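Local coordinates for iron-chelator utilization protein (Thermobifida fusca TM51, PDB 4YHB) that binds FAD and probably reduces ferric siderophores to release their iron inside the cell, at residues A147-L152 with F171-A175; W224-D230 with V252-R258. All coordinates share one frame; numbering follows the deposited sequence.

Contact 1: residues A147-L152 with F171-A175. With FAD (flavin-adenine dinucleotide), chain C.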
loop_
_atom_site.group_PDB
_atom_site.type_symbol
_atom_site.label_atom_id
_atom_site.label_comp_id
_atom_site.label_asym_id
_atom_site.label_seq_id
_atom_site.Cartn_x
_atom_site.Cartn_y
_atom_site.Cartn_z
ATOM N N ALA A 147 -3.882 -9.046 3.610
ATOM C CA ALA A 147 -3.103 -7.838 3.852
ATOM C C ALA A 147 -2.950 -7.580 5.337
ATOM O O ALA A 147 -3.906 -7.735 6.092
ATOM C CB ALA A 147 -3.765 -6.623 3.175
ATOM N N ASP A 148 -1.747 -7.197 5.761
ATOM C CA ASP A 148 -1.601 -6.596 7.085
ATOM C C ASP A 148 -1.775 -5.085 6.891
ATOM O O ASP A 148 -2.130 -4.658 5.790
ATOM C CB ASP A 148 -0.262 -6.997 7.744
ATOM C CG ASP A 148 0.970 -6.278 7.162
ATOM O OD1 ASP A 148 0.894 -5.513 6.168
ATOM O OD2 ASP A 148 2.056 -6.502 7.737
ATOM N N GLU A 149 -1.532 -4.267 7.914
ATOM C CA GLU A 149 -1.925 -2.856 7.812
ATOM C C GLU A 149 -1.151 -2.054 6.740
ATOM O O GLU A 149 -1.659 -1.055 6.235
ATOM C CB GLU A 149 -1.799 -2.158 9.178
ATOM C CG GLU A 149 -0.448 -2.343 9.880
ATOM C CD GLU A 149 -0.456 -3.503 10.883
ATOM O OE1 GLU A 149 -0.940 -4.594 10.530
ATOM O OE2 GLU A 149 0.018 -3.315 12.029
ATOM N N THR A 150 0.051 -2.482 6.376
ATOM C CA THR A 150 0.819 -1.745 5.354
ATOM C C THR A 150 0.245 -1.936 3.960
ATOM O O THR A 150 0.411 -1.075 3.083
ATOM C CB THR A 150 2.300 -2.169 5.298
ATOM O OG1 THR A 150 2.400 -3.553 4.923
ATOM C CG2 THR A 150 2.985 -1.940 6.634
ATOM N N ALA A 151 -0.428 -3.068 3.765
ATOM C CA ALA A 151 -1.006 -3.416 2.484
ATOM C C ALA A 151 -2.516 -3.215 2.451
ATOM O O ALA A 151 -3.137 -3.356 1.404
ATOM C CB ALA A 151 -0.653 -4.844 2.131
ATOM N N LEU A 152 -3.099 -2.842 3.585
ATOM C CA LEU A 152 -4.538 -2.574 3.645
ATOM C C LEU A 152 -4.980 -1.424 2.729
ATOM O O LEU A 152 -6.051 -1.517 2.118
ATOM C CB LEU A 152 -4.971 -2.300 5.100
ATOM C CG LEU A 152 -6.441 -1.939 5.351
ATOM C CD1 LEU A 152 -7.387 -2.972 4.726
ATOM C CD2 LEU A 152 -6.730 -1.788 6.851
ATOM N N PHE A 171 -8.949 -11.181 4.046
ATOM C CA PHE A 171 -8.434 -11.370 5.390
ATOM C C PHE A 171 -7.454 -10.236 5.690
ATOM O O PHE A 171 -6.412 -10.131 5.069
ATOM C CB PHE A 171 -7.757 -12.729 5.525
ATOM C CG PHE A 171 -8.695 -13.886 5.337
ATOM C CD1 PHE A 171 -9.541 -14.282 6.363
ATOM C CD2 PHE A 171 -8.745 -14.564 4.134
ATOM C CE1 PHE A 171 -10.417 -15.349 6.199
ATOM C CE2 PHE A 171 -9.620 -15.637 3.961
ATOM C CZ PHE A 171 -10.458 -16.022 4.992
ATOM N N PHE A 172 -7.814 -9.375 6.628
ATOM C CA PHE A 172 -6.985 -8.228 6.971
ATOM C C PHE A 172 -6.471 -8.367 8.400
ATOM O O PHE A 172 -7.263 -8.413 9.346
ATOM C CB PHE A 172 -7.789 -6.939 6.813
ATOM C CG PHE A 172 -8.238 -6.671 5.408
ATOM C CD1 PHE A 172 -7.418 -6.986 4.333
ATOM C CD2 PHE A 172 -9.478 -6.099 5.157
ATOM C CE1 PHE A 172 -7.827 -6.732 3.021
ATOM C CE2 PHE A 172 -9.894 -5.839 3.846
ATOM C CZ PHE A 172 -9.064 -6.155 2.783
ATOM N N GLU A 173 -5.157 -8.466 8.552
ATOM C CA GLU A 173 -4.534 -8.524 9.867
ATOM C C GLU A 173 -4.296 -7.119 10.397
ATOM O O GLU A 173 -3.627 -6.315 9.749
ATOM C CB GLU A 173 -3.214 -9.279 9.798
ATOM C CG GLU A 173 -2.422 -9.303 11.098
ATOM C CD GLU A 173 -0.968 -9.641 10.843
ATOM O OE1 GLU A 173 -0.717 -10.434 9.907
ATOM O OE2 GLU A 173 -0.078 -9.107 11.546
ATOM N N VAL A 174 -4.849 -6.823 11.565
ATOM C CA VAL A 174 -4.675 -5.510 12.187
ATOM C C VAL A 174 -4.377 -5.730 13.666
ATOM O O VAL A 174 -4.466 -6.863 14.155
ATOM C CB VAL A 174 -5.930 -4.606 12.015
ATOM C CG1 VAL A 174 -6.130 -4.224 10.544
ATOM C CG2 VAL A 174 -7.188 -5.306 12.582
ATOM N N ALA A 175 -4.042 -4.656 14.377
ATOM C CA ALA A 175 -3.597 -4.773 15.766
ATOM C C ALA A 175 -4.689 -5.300 16.684
ATOM O O ALA A 175 -4.411 -6.118 17.562
ATOM C CB ALA A 175 -3.097 -3.429 16.278
HETATM P PA FAD C . 11.698 2.115 8.225
HETATM O O1A FAD C . 12.876 3.078 8.423
HETATM O O2A FAD C . 11.625 1.581 6.744
HETATM O O5B FAD C . 11.973 0.808 9.126
HETATM C C5B FAD C . 12.444 0.934 10.419
HETATM C C4B FAD C . 12.006 -0.293 11.243
HETATM O O4B FAD C . 10.621 -0.319 11.453
HETATM C C3B FAD C . 12.358 -1.569 10.604
HETATM O O3B FAD C . 12.758 -2.421 11.629
HETATM C C2B FAD C . 11.141 -2.022 10.019
HETATM O O2B FAD C . 11.001 -3.437 9.983
HETATM C C1B FAD C . 10.105 -1.493 10.919
HETATM N N9A FAD C . 8.830 -1.182 10.287
HETATM C C8A FAD C . 8.639 -0.620 9.074
HETATM N N7A FAD C . 7.323 -0.482 8.866
HETATM C C5A FAD C . 6.677 -0.921 9.971
HETATM C C6A FAD C . 5.334 -1.024 10.337
HETATM N N6A FAD C . 4.322 -0.577 9.446
HETATM N N1A FAD C . 5.011 -1.532 11.538
HETATM C C2A FAD C . 5.968 -1.950 12.394
HETATM N N3A FAD C . 7.263 -1.866 12.075
HETATM C C4A FAD C . 7.632 -1.372 10.872
HETATM N N1 FAD C . 2.939 1.503 4.473
HETATM C C2 FAD C . 1.905 2.227 4.905
HETATM O O2 FAD C . 1.814 2.511 6.089
HETATM N N3 FAD C . 0.973 2.636 3.991
HETATM C C4 FAD C . 1.073 2.328 2.680
HETATM O O4 FAD C . 0.211 2.731 1.912
HETATM C C4X FAD C . 2.140 1.564 2.202
HETATM N N5 FAD C . 2.291 1.213 0.873
HETATM C C5X FAD C . 3.364 0.486 0.484
HETATM C C6 FAD C . 3.526 0.136 -0.861
HETATM C C7 FAD C . 4.511 -0.534 -1.235
HETATM C C7M FAD C . 4.577 -0.857 -2.740
HETATM C C8 FAD C . 5.441 -0.955 -0.529
HETATM C C8M FAD C . 6.599 -1.773 -1.027
HETATM C C9 FAD C . 5.438 -0.699 0.816
HETATM C C9A FAD C . 4.344 0.096 1.528
HETATM N N10 FAD C . 4.170 0.434 2.796
HETATM C C10 FAD C . 3.091 1.158 3.168
HETATM C "C1'" FAD C . 5.158 0.004 3.809
HETATM C "C2'" FAD C . 6.180 1.056 4.110
HETATM O "O2'" FAD C . 6.885 1.351 2.970
HETATM C "C3'" FAD C . 7.120 0.509 5.242
HETATM O "O3'" FAD C . 6.308 0.172 6.321
HETATM C "C4'" FAD C . 8.273 1.403 5.610
HETATM O "O4'" FAD C . 9.255 0.670 6.209
HETATM C "C5'" FAD C . 7.889 2.525 6.588
HETATM O "O5'" FAD C . 8.850 3.550 6.657
HETATM P P FAD C . 9.481 3.825 8.080
HETATM O O1P FAD C . 10.507 4.938 7.770
HETATM O O2P FAD C . 8.255 3.999 9.018
HETATM O O3P FAD C . 10.416 2.827 8.871
HETATM O O HOH W 1 2.193 -7.639 10.093
#
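The ring of F172 has L152 over one face. L152 CD1 stands 3.7 Å from the ring centroid and only 8° off the normal, a CH-pi contact. The CB of A147 reaches the ring obliquely at CD1, 3.8 Å away. This is the C-terminal end of the parallel sheet of the ferredoxin reductase-like NAD(P)H domain, where the chain leaves strand 142-147 beside strand 167-174. L152 CG lies anti to the backbone N (chi1 177°), carrying CD1 across to F172. W193 also meets the F172 ring. Without the F172 ring, as with an alanine here, L152 CD1 would probably lose its aromatic face and a gap would open beside A147. The backbones pair through A147: its N donates to F171 O and its O accepts from E173 N. R196 bridges to both E149 and E173, probably offsetting their repulsion. D148 then makes an Asx turn that holds T150, whose CB and CG2 face FAD. Its OD1 accepts from T150 OG1 at 2.8 Å on the syn side and from T150 N above the carboxylate plane. D148 OD2 accepts from W256 NE1 and from a water, 2.6 Å away, that also donates to E173 OE2.

Contact 2: residues W224-D230 with V252-R258; sequences WAGGEAD and VDGYWRR. With FAD (flavin-adenine dinucleotide), chain C.
W224 turns the edge of its indole to Y255, with CZ2 3.5 Å from the Y255 OH and the two side chains crossing at about a right angle. F50 meets the same indole edge-to-face. A225 pairs in parallel with V252, and its O accepts from D253 N. G226 sits where a side chain would run into the W224 ring. G227 has backbone angles that call for glycine. Its O takes the N-H of Y255 at 2.8 Å, while its own N makes a weak bond to D253 O. Here the first strand of a beta-alpha-beta unit, 221-226, gives way to helix 229-241, and the returning strand 250-256 lies alongside, with 252-256 running 14° from 224-226. From that strand Y255 lays one face of its ring against the flavin. E228 is the N-cap of the helix. Its CG rests over one face of the W256 ring, 3.6 Å from the centroid of the six-membered ring. The adenine of FAD covers the opposite face. The bend at chi2 takes the E228 carboxylate past the ring, so that OE2 receives R258 N at 2.9 Å on its anti lone pair, in a bond of 165°. OE1 caps the helix, with a weak bond from D230 N and a hydrogen bond from A231 N. A229 N donates to W256 O at 2.8 Å. D230 forms a salt bridge with R257, the carboxylate and guanidinium planes 83° apart. R257 NE points at D230 OD2, 3.1 Å away and in the guanidinium plane, and makes a weak bond to OD1, which K233 also bridges.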
loop_
_atom_site.group_PDB
_atom_site.type_symbol
_atom_site.label_atom_id
_atom_site.label_comp_id
_atom_site.label_asym_id
_atom_site.label_seq_id
_atom_site.Cartn_x
_atom_site.Cartn_y
_atom_site.Cartn_z
ATOM N N TRP A 224 -4.404 -12.072 -4.101
ATOM C CA TRP A 224 -3.447 -10.978 -3.904
ATOM C C TRP A 224 -3.101 -10.879 -2.429
ATOM O O TRP A 224 -3.993 -10.796 -1.583
ATOM C CB TRP A 224 -4.006 -9.642 -4.404
ATOM C CG TRP A 224 -2.984 -8.500 -4.393
ATOM C CD1 TRP A 224 -2.187 -8.109 -5.430
ATOM C CD2 TRP A 224 -2.673 -7.616 -3.296
ATOM N NE1 TRP A 224 -1.399 -7.038 -5.055
ATOM C CE2 TRP A 224 -1.675 -6.718 -3.751
ATOM C CE3 TRP A 224 -3.134 -7.500 -1.977
ATOM C CZ2 TRP A 224 -1.137 -5.715 -2.937
ATOM C CZ3 TRP A 224 -2.591 -6.494 -1.159
ATOM C CH2 TRP A 224 -1.605 -5.614 -1.652
ATOM N N ALA A 225 -1.812 -10.903 -2.118
ATOM C CA ALA A 225 -1.378 -10.798 -0.729
ATOM C C ALA A 225 -0.256 -9.770 -0.623
ATOM O O ALA A 225 0.649 -9.743 -1.460
ATOM C CB ALA A 225 -0.925 -12.144 -0.195
ATOM N N GLY A 226 -0.324 -8.932 0.409
ATOM C CA GLY A 226 0.697 -7.930 0.656
ATOM C C GLY A 226 0.906 -7.813 2.154
ATOM O O GLY A 226 -0.012 -8.001 2.937
ATOM N N GLY A 227 2.120 -7.505 2.563
ATOM C CA GLY A 227 2.411 -7.393 3.978
ATOM C C GLY A 227 3.857 -7.724 4.263
ATOM O O GLY A 227 4.727 -7.488 3.418
ATOM N N GLU A 228 4.117 -8.278 5.442
ATOM C CA GLU A 228 5.485 -8.485 5.909
ATOM C C GLU A 228 6.128 -9.622 5.117
ATOM O O GLU A 228 5.532 -10.693 4.955
ATOM C CB GLU A 228 5.497 -8.768 7.409
ATOM C CG GLU A 228 6.829 -8.474 8.110
ATOM C CD GLU A 228 7.810 -9.638 8.039
ATOM O OE1 GLU A 228 7.392 -10.762 7.674
ATOM O OE2 GLU A 228 8.997 -9.418 8.356
ATOM N N ALA A 229 7.345 -9.378 4.629
ATOM C CA ALA A 229 7.977 -10.247 3.631
ATOM C C ALA A 229 8.077 -11.712 4.069
ATOM O O ALA A 229 7.746 -12.620 3.303
ATOM C CB ALA A 229 9.353 -9.718 3.290
ATOM N N ASP A 230 8.523 -11.936 5.296
ATOM C CA ASP A 230 8.729 -13.296 5.792
ATOM C C ASP A 230 7.406 -14.023 6.024
ATOM O O ASP A 230 7.317 -15.236 5.816
ATOM C CB ASP A 230 9.562 -13.284 7.076
ATOM C CG ASP A 230 10.995 -12.826 6.841
ATOM O OD1 ASP A 230 11.487 -12.939 5.694
ATOM O OD2 ASP A 230 11.633 -12.352 7.808
ATOM N N VAL A 252 2.121 -11.820 -4.865
ATOM C CA VAL A 252 2.488 -11.767 -3.454
ATOM C C VAL A 252 3.616 -10.761 -3.307
ATOM O O VAL A 252 4.689 -10.942 -3.883
ATOM C CB VAL A 252 2.927 -13.135 -2.920
ATOM C CG1 VAL A 252 3.546 -12.990 -1.542
ATOM C CG2 VAL A 252 1.747 -14.083 -2.879
ATOM N N ASP A 253 3.368 -9.691 -2.559
ATOM C CA ASP A 253 4.286 -8.550 -2.560
ATOM C C ASP A 253 4.645 -8.179 -1.129
ATOM O O ASP A 253 3.786 -7.751 -0.350
ATOM C CB ASP A 253 3.653 -7.358 -3.299
ATOM C CG ASP A 253 4.692 -6.357 -3.825
ATOM O OD1 ASP A 253 5.877 -6.459 -3.453
ATOM O OD2 ASP A 253 4.318 -5.459 -4.612
ATOM N N GLY A 254 5.907 -8.374 -0.776
ATOM C CA GLY A 254 6.401 -7.982 0.530
ATOM C C GLY A 254 6.599 -6.478 0.622
ATOM O O GLY A 254 7.458 -5.925 -0.066
ATOM N N TYR A 255 5.832 -5.824 1.499
ATOM C CA TYR A 255 5.846 -4.362 1.622
ATOM C C TYR A 255 6.855 -3.846 2.654
ATOM O O TYR A 255 7.302 -2.701 2.609
ATOM C CB TYR A 255 4.439 -3.861 1.976
ATOM C CG TYR A 255 3.547 -3.661 0.766
ATOM C CD1 TYR A 255 3.888 -4.197 -0.474
ATOM C CD2 TYR A 255 2.389 -2.901 0.850
ATOM C CE1 TYR A 255 3.084 -4.001 -1.591
ATOM C CE2 TYR A 255 1.572 -2.703 -0.269
ATOM C CZ TYR A 255 1.923 -3.260 -1.475
ATOM O OH TYR A 255 1.126 -3.062 -2.578
ATOM N N TRP A 256 7.211 -4.714 3.584
ATOM C CA TRP A 256 8.163 -4.385 4.613
ATOM C C TRP A 256 8.670 -5.681 5.227
ATOM O O TRP A 256 8.150 -6.756 4.936
ATOM C CB TRP A 256 7.525 -3.500 5.686
ATOM C CG TRP A 256 6.545 -4.227 6.593
ATOM C CD1 TRP A 256 5.293 -4.662 6.271
ATOM C CD2 TRP A 256 6.750 -4.566 7.967
ATOM N NE1 TRP A 256 4.697 -5.262 7.369
ATOM C CE2 TRP A 256 5.574 -5.209 8.421
ATOM C CE3 TRP A 256 7.810 -4.383 8.861
ATOM C CZ2 TRP A 256 5.435 -5.667 9.727
ATOM C CZ3 TRP A 256 7.666 -4.837 10.164
ATOM C CH2 TRP A 256 6.491 -5.478 10.580
ATOM N N ARG A 257 9.692 -5.569 6.061
ATOM C CA ARG A 257 10.278 -6.735 6.717
ATOM C C ARG A 257 10.853 -6.315 8.060
ATOM O O ARG A 257 11.576 -5.316 8.132
ATOM C CB ARG A 257 11.367 -7.359 5.823
ATOM C CG ARG A 257 11.936 -8.665 6.379
ATOM C CD ARG A 257 12.847 -9.353 5.372
ATOM N NE ARG A 257 13.318 -10.633 5.891
ATOM C CZ ARG A 257 14.546 -11.101 5.708
ATOM N NH1 ARG A 257 15.428 -10.387 5.019
ATOM N NH2 ARG A 257 14.890 -12.279 6.213
ATOM N N ARG A 258 10.537 -7.063 9.121
ATOM C CA ARG A 258 11.071 -6.776 10.450
ATOM C C ARG A 258 12.587 -6.743 10.433
ATOM O O ARG A 258 13.222 -7.624 9.851
ATOM C CB ARG A 258 10.610 -7.827 11.478
ATOM C CG ARG A 258 9.129 -7.827 11.761
ATOM C CD ARG A 258 8.758 -8.942 12.747
ATOM N NE ARG A 258 9.613 -8.930 13.927
ATOM C CZ ARG A 258 10.523 -9.864 14.194
ATOM N NH1 ARG A 258 10.682 -10.891 13.367
ATOM N NH2 ARG A 258 11.267 -9.777 15.292
HETATM P PA FAD C . 11.698 2.115 8.225
HETATM O O1A FAD C . 12.876 3.078 8.423
HETATM O O2A FAD C . 11.625 1.581 6.744
HETATM O O5B FAD C . 11.973 0.808 9.126
HETATM C C5B FAD C . 12.444 0.934 10.419
HETATM C C4B FAD C . 12.006 -0.293 11.243
HETATM O O4B FAD C . 10.621 -0.319 11.453
HETATM C C3B FAD C . 12.358 -1.569 10.604
HETATM O O3B FAD C . 12.758 -2.421 11.629
HETATM C C2B FAD C . 11.141 -2.022 10.019
HETATM O O2B FAD C . 11.001 -3.437 9.983
HETATM C C1B FAD C . 10.105 -1.493 10.919
HETATM N N9A FAD C . 8.830 -1.182 10.287
HETATM C C8A FAD C . 8.639 -0.620 9.074
HETATM N N7A FAD C . 7.323 -0.482 8.866
HETATM C C5A FAD C . 6.677 -0.921 9.971
HETATM C C6A FAD C . 5.334 -1.024 10.337
HETATM N N6A FAD C . 4.322 -0.577 9.446
HETATM N N1A FAD C . 5.011 -1.532 11.538
HETATM C C2A FAD C . 5.968 -1.950 12.394
HETATM N N3A FAD C . 7.263 -1.866 12.075
HETATM C C4A FAD C . 7.632 -1.372 10.872
HETATM N N1 FAD C . 2.939 1.503 4.473
HETATM C C2 FAD C . 1.905 2.227 4.905
HETATM O O2 FAD C . 1.814 2.511 6.089
HETATM N N3 FAD C . 0.973 2.636 3.991
HETATM C C4 FAD C . 1.073 2.328 2.680
HETATM O O4 FAD C . 0.211 2.731 1.912
HETATM C C4X FAD C . 2.140 1.564 2.202
HETATM N N5 FAD C . 2.291 1.213 0.873
HETATM C C5X FAD C . 3.364 0.486 0.484
HETATM C C6 FAD C . 3.526 0.136 -0.861
HETATM C C7 FAD C . 4.511 -0.534 -1.235
HETATM C C7M FAD C . 4.577 -0.857 -2.740
HETATM C C8 FAD C . 5.441 -0.955 -0.529
HETATM C C8M FAD C . 6.599 -1.773 -1.027
HETATM C C9 FAD C . 5.438 -0.699 0.816
HETATM C C9A FAD C . 4.344 0.096 1.528
HETATM N N10 FAD C . 4.170 0.434 2.796
HETATM C C10 FAD C . 3.091 1.158 3.168
HETATM C "C1'" FAD C . 5.158 0.004 3.809
HETATM C "C2'" FAD C . 6.180 1.056 4.110
HETATM O "O2'" FAD C . 6.885 1.351 2.970
HETATM C "C3'" FAD C . 7.120 0.509 5.242
HETATM O "O3'" FAD C . 6.308 0.172 6.321
HETATM C "C4'" FAD C . 8.273 1.403 5.610
HETATM O "O4'" FAD C . 9.255 0.670 6.209
HETATM C "C5'" FAD C . 7.889 2.525 6.588
HETATM O "O5'" FAD C . 8.850 3.550 6.657
HETATM P P FAD C . 9.481 3.825 8.080
HETATM O O1P FAD C . 10.507 4.938 7.770
HETATM O O2P FAD C . 8.255 3.999 9.018
HETATM O O3P FAD C . 10.416 2.827 8.871
#

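Overall arrangement
Contact 1 and contact 2 lie at the C-terminal ends of the strands of one parallel sheet, their centres 10 Å apart. Strand 142-147 runs between strands 167-174 and 221-226, so the two contacts are neighbours across the sheet. A probable hydrogen bond of 2.9 Å from W256 NE1 to D148 OD2 joins them, and A151 CB packs 3.3 Å from G226 O. Both touch FAD, contact 1 through T150, whose O comes within 3.3 Å of flavin atom C4X. From contact 2, beside the Y255 ring, R257 O accepts a 2.7 Å bond from FAD O2B. The zinc ion is about 6 Å from the side chain of D253, which bonds to the zinc ligand H265.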